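PDB 7AE5: phenolic acid decarboxylase from Sedimentibacter hydroxybenzoicus, which catalyses the reversible, non-oxidative decarboxylation of 4-hydroxybenzoate and 3,4-dihydroxybenzoate under anaerobic conditions, with prenylated FMN and manganese as cofactors. Local coordinates for residues D175-Q180 with I203-G208; V327-Q332 with F370-T375; H349-I354 with M423-S428. All blocks are in the same frame, centred on the assembly; numbering follows the deposited sequence.

From the N terminus, interaction 1 comes first: 175-180 meets 203-208 and closes a loop of 22 residues, including helix 188-196, within the flavin-binding domain. The chain then passes into the C-terminal domain, where the other two contacts cross, their segments running in the order 327-332, 349-354, 370-375, 423-428. Interaction 2 joins helix 323-336 to the end of helix 364-372; interaction 3 ties the residue leading into strand 352-357 to the loop between strands 414-421 and 434-441. They touch where Leu372 CD2 packs 3.8 Å from Val353 CG1. Interaction 1 stands apart, its centre 33 Å from that of interaction 2 and 28 Å from that of interaction 3.

Interaction 1: residues D175-Q180 with I203-G208; sequences DRVGIQ and IAITIG
Thr206 OG1 is hydrogen-bonded to the carbonyl oxygen of Ser147 and to Asn209 ND2, on the strand whose Ile203 and Ile205 reach Ile179 and Val177. These strands, 201-207 and 176-179, belong to the curled antiparallel sheet of the flavin-binding domain, consistent with the split beta-barrel of UbiD enzymes. They are not paired with each other: 176-179 lies between strands 169-173 and 287-299, and 201-207 between 147-150 and 259-265. At their nearest, Val177 CA and Ile205 CA are 10.5 Å apart, so the contact is made by side chains alone.

Ile179 and Ile203 meet tip to tip, CD1 of Ile179 lying 4.1 Å from CD1 of Ile203. Ile179 is stretched out for this, with CG1 anti to the backbone N (chi1 -157°) and CD1 continuing in the same extended line. Val177 presents one of its two methyls, CG2, 4.3 Å from Ile205 CD1. Its other methyl, CG1, is turned away from that CD1. Val177 and Ile179, two apart on the strand, share one face.

Val292 of strand 287-299 lines the same apolar interior, touching Val177, Ile179 and Ile203. Ile179 also lies about 4 Å, side chain to side chain, from Met184 and Tyr167, both predicted to bind prenylated FMN, so the contact probably backs the cofactor pocket. Away from the apolar side, Arg176 NE pairs with Glu291 and Asp175 OD2 with Lys293. Along their own strand the two isoleucines from 203-208 converge, Ile203 CD1 coming 3.8 Å from Ile205 CD1.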
loop_
_atom_site.group_PDB
_atom_site.type_symbol
_atom_site.label_atom_id
_atom_site.label_comp_id
_atom_site.label_asym_id
_atom_site.label_seq_id
_atom_site.Cartn_x
_atom_site.Cartn_y
_atom_site.Cartn_z
ATOM N N ASP C 175 40.978 41.591 -6.716
ATOM C CA ASP C 175 41.178 41.111 -8.078
ATOM C C ASP C 175 41.073 39.592 -8.179
ATOM O O ASP C 175 41.626 39.003 -9.114
ATOM C CB ASP C 175 42.539 41.574 -8.611
ATOM C CG ASP C 175 43.701 40.940 -7.868
ATOM O OD1 ASP C 175 43.622 40.841 -6.625
ATOM O OD2 ASP C 175 44.696 40.556 -8.519
ATOM N N ARG C 176 40.379 38.946 -7.246
ATOM C CA ARG C 176 40.272 37.495 -7.216
ATOM C C ARG C 176 38.858 37.102 -6.827
ATOM O O ARG C 176 38.240 37.747 -5.975
ATOM C CB ARG C 176 41.261 36.881 -6.221
ATOM C CG ARG C 176 42.723 36.976 -6.622
ATOM C CD ARG C 176 43.509 35.746 -6.166
ATOM N NE ARG C 176 42.911 35.083 -5.008
ATOM C CZ ARG C 176 42.905 35.569 -3.772
ATOM N NH1 ARG C 176 43.487 36.720 -3.477
ATOM N NH2 ARG C 176 42.296 34.882 -2.809
ATOM N N VAL C 177 38.354 36.033 -7.445
ATOM C CA VAL C 177 37.015 35.532 -7.170
ATOM C C VAL C 177 37.046 34.011 -7.134
ATOM O O VAL C 177 37.919 33.369 -7.723
ATOM C CB VAL C 177 35.979 36.007 -8.214
ATOM C CG1 VAL C 177 35.763 37.511 -8.118
ATOM C CG2 VAL C 177 36.410 35.606 -9.618
ATOM N N GLY C 178 36.071 33.437 -6.424
ATOM C CA GLY C 178 35.866 32.007 -6.452
ATOM C C GLY C 178 34.824 31.597 -7.481
ATOM O O GLY C 178 34.013 32.405 -7.929
ATOM N N ILE C 179 34.853 30.319 -7.858
ATOM C CA ILE C 179 33.934 29.795 -8.863
ATOM C C ILE C 179 33.854 28.283 -8.704
ATOM O O ILE C 179 34.772 27.647 -8.180
ATOM C CB ILE C 179 34.380 30.207 -10.291
ATOM C CG1 ILE C 179 33.195 30.173 -11.257
ATOM C CG2 ILE C 179 35.516 29.318 -10.782
ATOM C CD1 ILE C 179 33.549 30.591 -12.667
ATOM N N GLN C 180 32.738 27.704 -9.150
ATOM C CA GLN C 180 32.471 26.270 -9.034
ATOM C C GLN C 180 32.851 25.601 -10.350
ATOM O O GLN C 180 32.051 25.559 -11.285
ATOM C CB GLN C 180 31.004 26.021 -8.703
ATOM C CG GLN C 180 30.588 26.442 -7.311
ATOM C CD GLN C 180 29.153 26.061 -7.012
ATOM O OE1 GLN C 180 28.233 26.460 -7.726
ATOM N NE2 GLN C 180 28.954 25.276 -5.960
ATOM N N ILE C 203 38.777 32.784 -18.791
ATOM C CA ILE C 203 37.330 32.959 -18.821
ATOM C C ILE C 203 37.024 34.450 -18.865
ATOM O O ILE C 203 37.869 35.294 -18.560
ATOM C CB ILE C 203 36.606 32.314 -17.611
ATOM C CG1 ILE C 203 36.665 33.233 -16.389
ATOM C CG2 ILE C 203 37.176 30.940 -17.284
ATOM C CD1 ILE C 203 35.821 32.752 -15.234
ATOM N N ALA C 204 35.793 34.764 -19.259
ATOM C CA ALA C 204 35.267 36.120 -19.224
ATOM C C ALA C 204 33.977 36.130 -18.419
ATOM O O ALA C 204 33.121 35.257 -18.591
ATOM C CB ALA C 204 35.015 36.661 -20.633
ATOM N N ILE C 205 33.845 37.114 -17.535
ATOM C CA ILE C 205 32.699 37.233 -16.640
ATOM C C ILE C 205 31.993 38.539 -16.977
ATOM O O ILE C 205 32.523 39.624 -16.705
ATOM C CB ILE C 205 33.118 37.194 -15.164
ATOM C CG1 ILE C 205 33.839 35.884 -14.846
ATOM C CG2 ILE C 205 31.913 37.363 -14.259
ATOM C CD1 ILE C 205 34.594 35.914 -13.539
ATOM N N THR C 206 30.807 38.442 -17.569
ATOM C CA THR C 206 30.045 39.612 -17.982
ATOM C C THR C 206 28.906 39.878 -17.006
ATOM O O THR C 206 28.195 38.955 -16.594
ATOM C CB THR C 206 29.489 39.438 -19.397
ATOM O OG1 THR C 206 28.436 38.466 -19.386
ATOM C CG2 THR C 206 30.589 38.984 -20.348
ATOM N N ILE C 207 28.740 41.148 -16.641
ATOM C CA ILE C 207 27.747 41.584 -15.667
ATOM C C ILE C 207 26.916 42.697 -16.290
ATOM O O ILE C 207 27.457 43.588 -16.955
ATOM C CB ILE C 207 28.413 42.064 -14.359
ATOM C CG1 ILE C 207 29.322 40.971 -13.791
ATOM C CG2 ILE C 207 27.364 42.476 -13.336
ATOM C CD1 ILE C 207 30.314 41.470 -12.763
ATOM N N GLY C 208 25.602 42.645 -16.077
ATOM C CA GLY C 208 24.707 43.642 -16.634
ATOM C C GLY C 208 24.477 43.441 -18.118
ATOM O O GLY C 208 25.162 44.049 -18.944
#

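Interaction 2: residues V327-Q332 with F370-T375; sequences VPLYKQ and FRLLST
The Gln332 amide turns its oxygen end toward Thr375: OE1 lies 3.2 Å from Thr375 CB and 3.3 Å from Thr375 CG2, both tilted out of the amide plane to the same side. CB of the glutamine adds a looser contact with that methyl. Two other flat groups look elsewhere: the Phe370 ring lies nearly parallel to Phe370 of the second subunit, and the Tyr330 ring makes an edge-to-face contact with Phe90.

Leu329 splits its branches between two partners. CD1 meets CD1 of Leu372 at 4.2 Å, the two side chains passing at a slant, while CD2 packs 3.6 Å from Thr375 OG1, where the side chains cross at about a right angle. The contact is helix packing over one sheet of the C-terminal domain: Leu329 also touches Ala345 of strand 340-347, and Leu373 rests on Lys437 and Ile439 of strand 434-441. Helix 364-372 ends here in a type I turn, Leu372 to Thr375.

Thr375 OG1 sits between the backbone N and the carbonyl carbon (chi1 51°), which folds it back onto the turn. It donates to Leu372 O at 2.6 Å, in the carbonyl plane and on a lone pair (C=O...OG1 angle 141°). The same oxygen also accepts from Thr375 N at 3.1 Å. OG1 further caps Gly378 N, at the start of helix 378-381. Replacing Thr375 by a valine removes this hydroxyl, and Gly378 N would probably be left without its cap. Across the subunit interface, Ser374 OG is hydrogen-bonded to NH1 of Arg371 of the second subunit, and Arg371 NH1 to OG of Ser374 of that subunit.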
loop_
_atom_site.group_PDB
_atom_site.type_symbol
_atom_site.label_atom_id
_atom_site.label_comp_id
_atom_site.label_asym_id
_atom_site.label_seq_id
_atom_site.Cartn_x
_atom_site.Cartn_y
_atom_site.Cartn_z
ATOM N N VAL C 327 10.126 24.301 -21.673
ATOM C CA VAL C 327 10.054 24.172 -23.131
ATOM C C VAL C 327 10.797 22.938 -23.639
ATOM O O VAL C 327 10.238 22.212 -24.478
ATOM C CB VAL C 327 10.524 25.469 -23.804
ATOM C CG1 VAL C 327 10.708 25.257 -25.300
ATOM C CG2 VAL C 327 9.524 26.587 -23.549
ATOM N N PRO C 328 12.031 22.642 -23.202
ATOM C CA PRO C 328 12.673 21.405 -23.679
ATOM C C PRO C 328 11.907 20.148 -23.315
ATOM O O PRO C 328 11.766 19.256 -24.159
ATOM C CB PRO C 328 14.055 21.446 -23.010
ATOM C CG PRO C 328 14.297 22.885 -22.748
ATOM C CD PRO C 328 12.958 23.443 -22.383
ATOM N N LEU C 329 11.397 20.052 -22.083
ATOM C CA LEU C 329 10.623 18.875 -21.699
ATOM C C LEU C 329 9.359 18.751 -22.537
ATOM O O LEU C 329 8.967 17.645 -22.927
ATOM C CB LEU C 329 10.275 18.931 -20.211
ATOM C CG LEU C 329 11.429 18.728 -19.230
ATOM C CD1 LEU C 329 10.982 19.022 -17.807
ATOM C CD2 LEU C 329 11.976 17.314 -19.341
ATOM N N TYR C 330 8.706 19.880 -22.824
ATOM C CA TYR C 330 7.521 19.855 -23.676
ATOM C C TYR C 330 7.852 19.321 -25.064
ATOM O O TYR C 330 7.082 18.542 -25.637
ATOM C CB TYR C 330 6.915 21.258 -23.763
ATOM C CG TYR C 330 5.908 21.434 -24.875
ATOM C CD1 TYR C 330 4.607 20.965 -24.744
ATOM C CD2 TYR C 330 6.256 22.077 -26.057
ATOM C CE1 TYR C 330 3.682 21.127 -25.761
ATOM C CE2 TYR C 330 5.339 22.242 -27.080
ATOM C CZ TYR C 330 4.055 21.766 -26.926
ATOM O OH TYR C 330 3.140 21.930 -27.941
ATOM N N LYS C 331 8.999 19.721 -25.616
ATOM C CA LYS C 331 9.376 19.260 -26.948
ATOM C C LYS C 331 9.709 17.772 -26.951
ATOM O O LYS C 331 9.411 17.069 -27.923
ATOM C CB LYS C 331 10.556 20.076 -27.474
ATOM C CG LYS C 331 10.193 21.483 -27.920
ATOM C CD LYS C 331 11.388 22.178 -28.550
ATOM C CE LYS C 331 11.042 23.582 -29.014
ATOM N NZ LYS C 331 9.861 23.606 -29.921
ATOM N N GLN C 332 10.330 17.273 -25.878
ATOM C CA GLN C 332 10.625 15.845 -25.800
ATOM C C GLN C 332 9.349 15.022 -25.675
ATOM O O GLN C 332 9.221 13.969 -26.309
ATOM C CB GLN C 332 11.568 15.558 -24.629
ATOM C CG GLN C 332 12.799 16.449 -24.592
ATOM C CD GLN C 332 13.696 16.173 -23.400
ATOM O OE1 GLN C 332 13.255 15.629 -22.390
ATOM N NE2 GLN C 332 14.960 16.567 -23.507
ATOM N N PHE C 370 4.753 8.686 -17.415
ATOM C CA PHE C 370 5.838 7.729 -17.621
ATOM C C PHE C 370 6.866 8.267 -18.608
ATOM O O PHE C 370 8.073 8.066 -18.431
ATOM C CB PHE C 370 5.289 6.391 -18.120
ATOM C CG PHE C 370 4.483 5.636 -17.099
ATOM C CD1 PHE C 370 4.696 5.824 -15.744
ATOM C CD2 PHE C 370 3.522 4.721 -17.500
ATOM C CE1 PHE C 370 3.958 5.123 -14.808
ATOM C CE2 PHE C 370 2.780 4.017 -16.570
ATOM C CZ PHE C 370 3.000 4.217 -15.221
ATOM N N ARG C 371 6.404 8.952 -19.657
ATOM C CA ARG C 371 7.328 9.505 -20.639
ATOM C C ARG C 371 8.188 10.603 -20.023
ATOM O O ARG C 371 9.406 10.639 -20.230
ATOM C CB ARG C 371 6.560 10.033 -21.852
ATOM C CG ARG C 371 7.450 10.333 -23.047
ATOM C CD ARG C 371 8.382 9.166 -23.340
ATOM N NE ARG C 371 8.655 9.010 -24.764
ATOM C CZ ARG C 371 8.721 7.846 -25.398
ATOM N NH1 ARG C 371 8.487 6.702 -24.774
ATOM N NH2 ARG C 371 9.032 7.828 -26.690
ATOM N N LEU C 372 7.569 11.503 -19.254
ATOM C CA LEU C 372 8.337 12.545 -18.579
ATOM C C LEU C 372 9.355 11.939 -17.627
ATOM O O LEU C 372 10.525 12.340 -17.609
ATOM C CB LEU C 372 7.407 13.486 -17.818
ATOM C CG LEU C 372 8.207 14.556 -17.070
ATOM C CD1 LEU C 372 8.234 15.865 -17.852
ATOM C CD2 LEU C 372 7.679 14.764 -15.660
ATOM N N LEU C 373 8.925 10.968 -16.824
ATOM C CA LEU C 373 9.832 10.288 -15.911
ATOM C C LEU C 373 10.862 9.433 -16.634
ATOM O O LEU C 373 11.658 8.765 -15.967
ATOM C CB LEU C 373 9.038 9.431 -14.925
ATOM C CG LEU C 373 8.107 10.213 -13.995
ATOM C CD1 LEU C 373 7.171 9.280 -13.248
ATOM C CD2 LEU C 373 8.910 11.059 -13.024
ATOM N N SER C 374 10.875 9.430 -17.968
ATOM C CA SER C 374 11.913 8.738 -18.718
ATOM C C SER C 374 12.733 9.673 -19.606
ATOM O O SER C 374 13.468 9.195 -20.477
ATOM C CB SER C 374 11.313 7.597 -19.549
ATOM O OG SER C 374 10.098 7.969 -20.172
ATOM N N THR C 375 12.625 10.990 -19.414
ATOM C CA THR C 375 13.456 11.948 -20.128
ATOM C C THR C 375 14.760 12.181 -19.376
ATOM O O THR C 375 14.860 11.875 -18.184
ATOM C CB THR C 375 12.704 13.265 -20.301
ATOM O OG1 THR C 375 12.187 13.687 -19.034
ATOM C CG2 THR C 375 11.553 13.087 -21.277
#

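Interaction 3: residues H349-I354 with M423-S428; sequences HGIGVI and MPLDPS
A type I turn, Met423 to Asp426, followed at once by an Asx turn, brings Leu425 against Ile351 on the active-site side of the C-terminal domain. The Leu425 side chain lies about 6 Å from that of Glu278, the predicted proton donor, and about 10 Å from that of Arg168, predicted to bind prenylated FMN. Leu425 therefore probably helps form the surface that faces the site across the domains in this open form.

The closest touch is between two methyls. Ile351 CD1 lies 3.8 Å from Leu425 CD1, the two side chains running past one another in opposed senses. Ile351 gets there with CG1 beside its backbone N and anti to the carbonyl carbon (chi1 -66°), the chain extended beyond. The same CD1 also approaches Asp426 CB, at 4.4 Å, so the isoleucine rests on two successive residues of the turn.

Asp426 is held at both ends. Its N donates to Met423 O at 3.1 Å, closing the first turn. OD1 accepts from Ser428 N at 3.2 Å, the N-H coming in from over the carboxylate, 43° off its plane, which makes the Asx turn. OD2 is bound by His435 NE2 and by a salt bridge to Lys383 NZ. These two partners would be expected to favour the charged form of the buried carboxylate.

Thr405 of the third subunit packs on both Ile351 and Asp426. Within the chain, Ile351 hydrogen-bonds through its backbone to Lys383 and Ile384, just where strand 352-357 starts beside strand 384-388, and the Asp426 turn belongs to the loop running from strand 414-421 to strand 434-441.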
loop_
_atom_site.group_PDB
_atom_site.type_symbol
_atom_site.label_atom_id
_atom_site.label_comp_id
_atom_site.label_asym_id
_atom_site.label_seq_id
_atom_site.Cartn_x
_atom_site.Cartn_y
_atom_site.Cartn_z
ATOM N N HIS C 349 13.506 23.617 -10.248
ATOM C CA HIS C 349 14.180 23.024 -11.405
ATOM C C HIS C 349 13.476 21.756 -11.878
ATOM O O HIS C 349 14.109 20.743 -12.177
ATOM C CB HIS C 349 15.652 22.742 -11.109
ATOM C CG HIS C 349 16.535 22.843 -12.313
ATOM N ND1 HIS C 349 17.905 22.712 -12.246
ATOM C CD2 HIS C 349 16.242 23.069 -13.617
ATOM C CE1 HIS C 349 18.418 22.851 -13.456
ATOM N NE2 HIS C 349 17.430 23.067 -14.306
ATOM N N GLY C 350 12.150 21.809 -11.936
ATOM C CA GLY C 350 11.397 20.711 -12.501
ATOM C C GLY C 350 11.176 19.526 -11.590
ATOM O O GLY C 350 10.807 18.454 -12.076
ATOM N N ILE C 351 11.399 19.674 -10.281
ATOM C CA ILE C 351 11.026 18.594 -9.374
ATOM C C ILE C 351 9.509 18.462 -9.315
ATOM O O ILE C 351 8.978 17.354 -9.176
ATOM C CB ILE C 351 11.647 18.815 -7.982
ATOM C CG1 ILE C 351 13.170 18.707 -8.067
ATOM C CG2 ILE C 351 11.123 17.793 -6.984
ATOM C CD1 ILE C 351 13.891 19.148 -6.814
ATOM N N GLY C 352 8.789 19.572 -9.446
ATOM C CA GLY C 352 7.343 19.560 -9.604
ATOM C C GLY C 352 6.976 19.892 -11.041
ATOM O O GLY C 352 7.452 20.883 -11.600
ATOM N N VAL C 353 6.132 19.046 -11.633
ATOM C CA VAL C 353 5.778 19.154 -13.046
ATOM C C VAL C 353 4.271 19.000 -13.192
ATOM O O VAL C 353 3.673 18.097 -12.597
ATOM C CB VAL C 353 6.506 18.099 -13.905
ATOM C CG1 VAL C 353 6.137 18.256 -15.372
ATOM C CG2 VAL C 353 8.012 18.206 -13.725
ATOM N N ILE C 354 3.660 19.877 -13.983
ATOM C CA ILE C 354 2.248 19.784 -14.336
ATOM C C ILE C 354 2.149 19.735 -15.852
ATOM O O ILE C 354 2.598 20.662 -16.539
ATOM C CB ILE C 354 1.432 20.957 -13.770
ATOM C CG1 ILE C 354 1.816 21.217 -12.313
ATOM C CG2 ILE C 354 -0.059 20.677 -13.893
ATOM C CD1 ILE C 354 1.134 22.412 -11.716
ATOM N N MET C 423 17.522 13.273 -7.140
ATOM C CA MET C 423 18.607 14.235 -7.092
ATOM C C MET C 423 18.919 14.569 -5.640
ATOM O O MET C 423 18.001 14.761 -4.834
ATOM C CB MET C 423 18.255 15.517 -7.862
ATOM C CG MET C 423 18.377 15.386 -9.376
ATOM S SD MET C 423 20.054 14.984 -9.906
ATOM C CE MET C 423 20.807 16.608 -9.939
ATOM N N PRO C 424 20.202 14.636 -5.276
ATOM C CA PRO C 424 20.549 14.919 -3.873
ATOM C C PRO C 424 20.093 16.287 -3.402
ATOM O O PRO C 424 19.845 16.466 -2.203
ATOM C CB PRO C 424 22.081 14.799 -3.855
ATOM C CG PRO C 424 22.437 14.066 -5.113
ATOM C CD PRO C 424 21.394 14.433 -6.114
ATOM N N LEU C 425 19.965 17.258 -4.311
ATOM C CA LEU C 425 19.534 18.600 -3.934
ATOM C C LEU C 425 18.106 18.637 -3.403
ATOM O O LEU C 425 17.700 19.661 -2.846
ATOM C CB LEU C 425 19.680 19.550 -5.125
ATOM C CG LEU C 425 19.180 19.064 -6.486
ATOM C CD1 LEU C 425 17.717 19.426 -6.704
ATOM C CD2 LEU C 425 20.055 19.634 -7.596
ATOM N N ASP C 426 17.342 17.560 -3.575
ATOM C CA ASP C 426 16.065 17.377 -2.899
ATOM C C ASP C 426 16.369 16.889 -1.487
ATOM O O ASP C 426 16.676 15.707 -1.291
ATOM C CB ASP C 426 15.190 16.384 -3.671
ATOM C CG ASP C 426 13.836 16.138 -3.018
ATOM O OD1 ASP C 426 13.583 16.639 -1.902
ATOM O OD2 ASP C 426 13.014 15.424 -3.633
ATOM N N PRO C 427 16.298 17.766 -0.477
ATOM C CA PRO C 427 16.755 17.380 0.868
ATOM C C PRO C 427 15.881 16.339 1.541
ATOM O O PRO C 427 16.306 15.759 2.548
ATOM C CB PRO C 427 16.725 18.706 1.634
ATOM C CG PRO C 427 15.615 19.461 0.985
ATOM C CD PRO C 427 15.685 19.105 -0.484
ATOM N N SER C 428 14.684 16.083 1.025
ATOM C CA SER C 428 13.785 15.098 1.605
ATOM C C SER C 428 14.018 13.687 1.075
ATOM O O SER C 428 13.348 12.756 1.532
ATOM C CB SER C 428 12.331 15.516 1.361
ATOM O OG SER C 428 11.912 15.167 0.053
#